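Local coordinates for protein dendroaspis polylepis MT9 (Dendroaspis polylepis, PDB 6R5M) that antagonizes the type 2 muscarinic acetylcholine receptor and reverses the arterial relaxation that agonists of this receptor induce, at residues 2-7 with 12-17. Numbering follows the deposited sequence.
Sequences ICHIQI and GILKTC. With SO4 (sulfate ion), chain D.
With CG of His-4 (chi1 -73°) and CG of Leu-14 (chi1 -47°) each anti to its own carbonyl carbon, the two side chains rise side by side from a non-hydrogen-bonded pair, and Leu-14 CD2 settles over one face of the imidazole, 3.7 Å from the centroid of the His-4 ring. This CH-pi contact is offset toward the rim, near ND1. A flat ring suits the place, since its face takes the methyl while ND1 meets a water in the ring plane; that water also hydrogen-bonds to Ile-13 O and to a sulfate, probably from the crystallisation liquor, which Gly-12 N also grips. Branched Ile-2 fills in beside Leu-14, its CG2 3.8 Å from Leu-14 CB. On the side of the hairpin that carries Cys-3 and Lys-15, Ile-5 CG1 presses on Lys-15 CB at 3.3 Å, closer than usual carbon contact, where the lysine's extended chain offers methylenes. Two backbone hydrogen bonds, Cys-3 N to Lys-15 O and Lys-15 N to Cys-3 O, are both 2.9 Å, and Ile-5 N adds a third to Ile-13 O. Cys-3 SG and Cys-17 SG touch at 3.4 Å yet bond elsewhere, to Cys-22 and Cys-36, tying this antiparallel hairpin to the disulfide core as the first finger of a three-finger toxin.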
loop_
_atom_site.group_PDB
_atom_site.type_symbol
_atom_site.label_atom_id
_atom_site.label_comp_id
_atom_site.label_asym_id
_atom_site.label_seq_id
_atom_site.Cartn_x
_atom_site.Cartn_y
_atom_site.Cartn_z
ATOM N N ILE A 2 0.020 7.432 8.299
ATOM C CA ILE A 2 1.207 7.603 7.455
ATOM C C ILE A 2 1.455 6.267 6.742
ATOM O O ILE A 2 1.631 5.247 7.403
ATOM C CB ILE A 2 2.441 8.115 8.264
ATOM C CG1 ILE A 2 2.179 9.550 8.815
ATOM C CG2 ILE A 2 3.732 8.064 7.411
ATOM C CD1 ILE A 2 3.009 9.949 10.026
ATOM N N CYS A 3 1.439 6.270 5.403
ATOM C CA CYS A 3 1.604 5.059 4.597
ATOM C C CYS A 3 2.793 5.146 3.659
ATOM O O CYS A 3 3.034 6.205 3.066
ATOM C CB CYS A 3 0.326 4.748 3.811
ATOM S SG CYS A 3 -1.196 4.701 4.797
ATOM N N HIS A 4 3.462 3.991 3.431
ATOM C CA HIS A 4 4.530 3.856 2.422
ATOM C C HIS A 4 3.847 4.022 1.053
ATOM O O HIS A 4 2.734 3.519 0.861
ATOM C CB HIS A 4 5.190 2.457 2.489
ATOM C CG HIS A 4 6.079 2.231 3.678
ATOM N ND1 HIS A 4 7.395 2.694 3.700
ATOM C CD2 HIS A 4 5.844 1.533 4.816
ATOM C CE1 HIS A 4 7.891 2.305 4.869
ATOM N NE2 HIS A 4 7.002 1.595 5.567
ATOM N N ILE A 5 4.458 4.817 0.151
ATOM C CA ILE A 5 3.919 5.038 -1.192
ATOM C C ILE A 5 4.866 4.449 -2.194
ATOM O O ILE A 5 6.074 4.631 -2.084
ATOM C CB ILE A 5 3.596 6.535 -1.517
ATOM C CG1 ILE A 5 2.588 7.133 -0.508
ATOM C CG2 ILE A 5 3.111 6.734 -2.973
ATOM C CD1 ILE A 5 1.094 6.746 -0.646
ATOM N N GLN A 6 4.309 3.776 -3.198
ATOM C CA GLN A 6 5.096 3.198 -4.280
ATOM C C GLN A 6 5.311 4.212 -5.409
ATOM O O GLN A 6 4.353 4.755 -5.951
ATOM C CB GLN A 6 4.423 1.917 -4.804
ATOM C CG GLN A 6 5.321 1.073 -5.710
ATOM C CD GLN A 6 6.443 0.336 -4.992
ATOM O OE1 GLN A 6 6.494 0.230 -3.759
ATOM N NE2 GLN A 6 7.371 -0.202 -5.766
ATOM N N ILE A 7 6.587 4.504 -5.703
ATOM C CA ILE A 7 7.065 5.399 -6.764
ATOM C C ILE A 7 8.217 4.655 -7.455
ATOM O O ILE A 7 9.157 4.238 -6.773
ATOM C CB ILE A 7 7.523 6.791 -6.230
ATOM C CG1 ILE A 7 6.395 7.496 -5.426
ATOM C CG2 ILE A 7 8.009 7.692 -7.391
ATOM C CD1 ILE A 7 6.802 8.763 -4.665
ATOM N N GLY A 12 11.464 4.786 0.037
ATOM C CA GLY A 12 11.380 5.556 1.276
ATOM C C GLY A 12 10.348 6.670 1.353
ATOM O O GLY A 12 10.269 7.353 2.378
ATOM N N ILE A 13 9.552 6.877 0.278
ATOM C CA ILE A 13 8.540 7.938 0.281
ATOM C C ILE A 13 7.303 7.510 1.070
ATOM O O ILE A 13 6.769 6.418 0.850
ATOM C CB ILE A 13 8.203 8.465 -1.149
ATOM C CG1 ILE A 13 9.475 8.919 -1.929
ATOM C CG2 ILE A 13 7.119 9.569 -1.127
ATOM C CD1 ILE A 13 10.418 9.973 -1.270
ATOM N N LEU A 14 6.860 8.382 1.992
ATOM C CA LEU A 14 5.667 8.168 2.807
ATOM C C LEU A 14 4.659 9.308 2.568
ATOM O O LEU A 14 5.058 10.425 2.255
ATOM C CB LEU A 14 6.008 8.095 4.310
ATOM C CG LEU A 14 7.176 7.215 4.750
ATOM C CD1 LEU A 14 7.689 7.639 6.126
ATOM C CD2 LEU A 14 6.777 5.797 4.813
ATOM N N LYS A 15 3.361 9.020 2.717
ATOM C CA LYS A 15 2.291 10.009 2.564
ATOM C C LYS A 15 1.401 10.006 3.796
ATOM O O LYS A 15 1.030 8.933 4.283
ATOM C CB LYS A 15 1.474 9.718 1.290
ATOM C CG LYS A 15 0.267 10.609 1.038
ATOM C CD LYS A 15 -0.356 10.348 -0.326
ATOM C CE LYS A 15 -1.633 11.137 -0.502
ATOM N NZ LYS A 15 -2.322 10.803 -1.773
ATOM N N THR A 16 1.069 11.205 4.302
ATOM C CA THR A 16 0.147 11.378 5.426
ATOM C C THR A 16 -1.260 11.289 4.808
ATOM O O THR A 16 -1.708 12.226 4.132
ATOM C CB THR A 16 0.438 12.694 6.174
ATOM O OG1 THR A 16 1.832 12.757 6.491
ATOM C CG2 THR A 16 -0.389 12.846 7.445
ATOM N N CYS A 17 -1.909 10.126 4.977
ATOM C CA CYS A 17 -3.239 9.842 4.418
ATOM C C CYS A 17 -4.357 10.326 5.318
ATOM O O CYS A 17 -4.243 10.245 6.546
ATOM C CB CYS A 17 -3.406 8.354 4.110
ATOM S SG CYS A 17 -1.989 7.592 3.278
HETATM S S SO4 D . 10.490 1.283 1.092
HETATM O O1 SO4 D . 11.672 1.789 1.824
HETATM O O2 SO4 D . 10.035 2.316 0.161
HETATM O O3 SO4 D . 10.855 0.082 0.354
HETATM O O4 SO4 D . 9.416 0.966 2.039
HETATM O O HOH W 1 8.336 4.098 1.354
HETATM O O HOH W 2 8.757 4.985 -1.811
#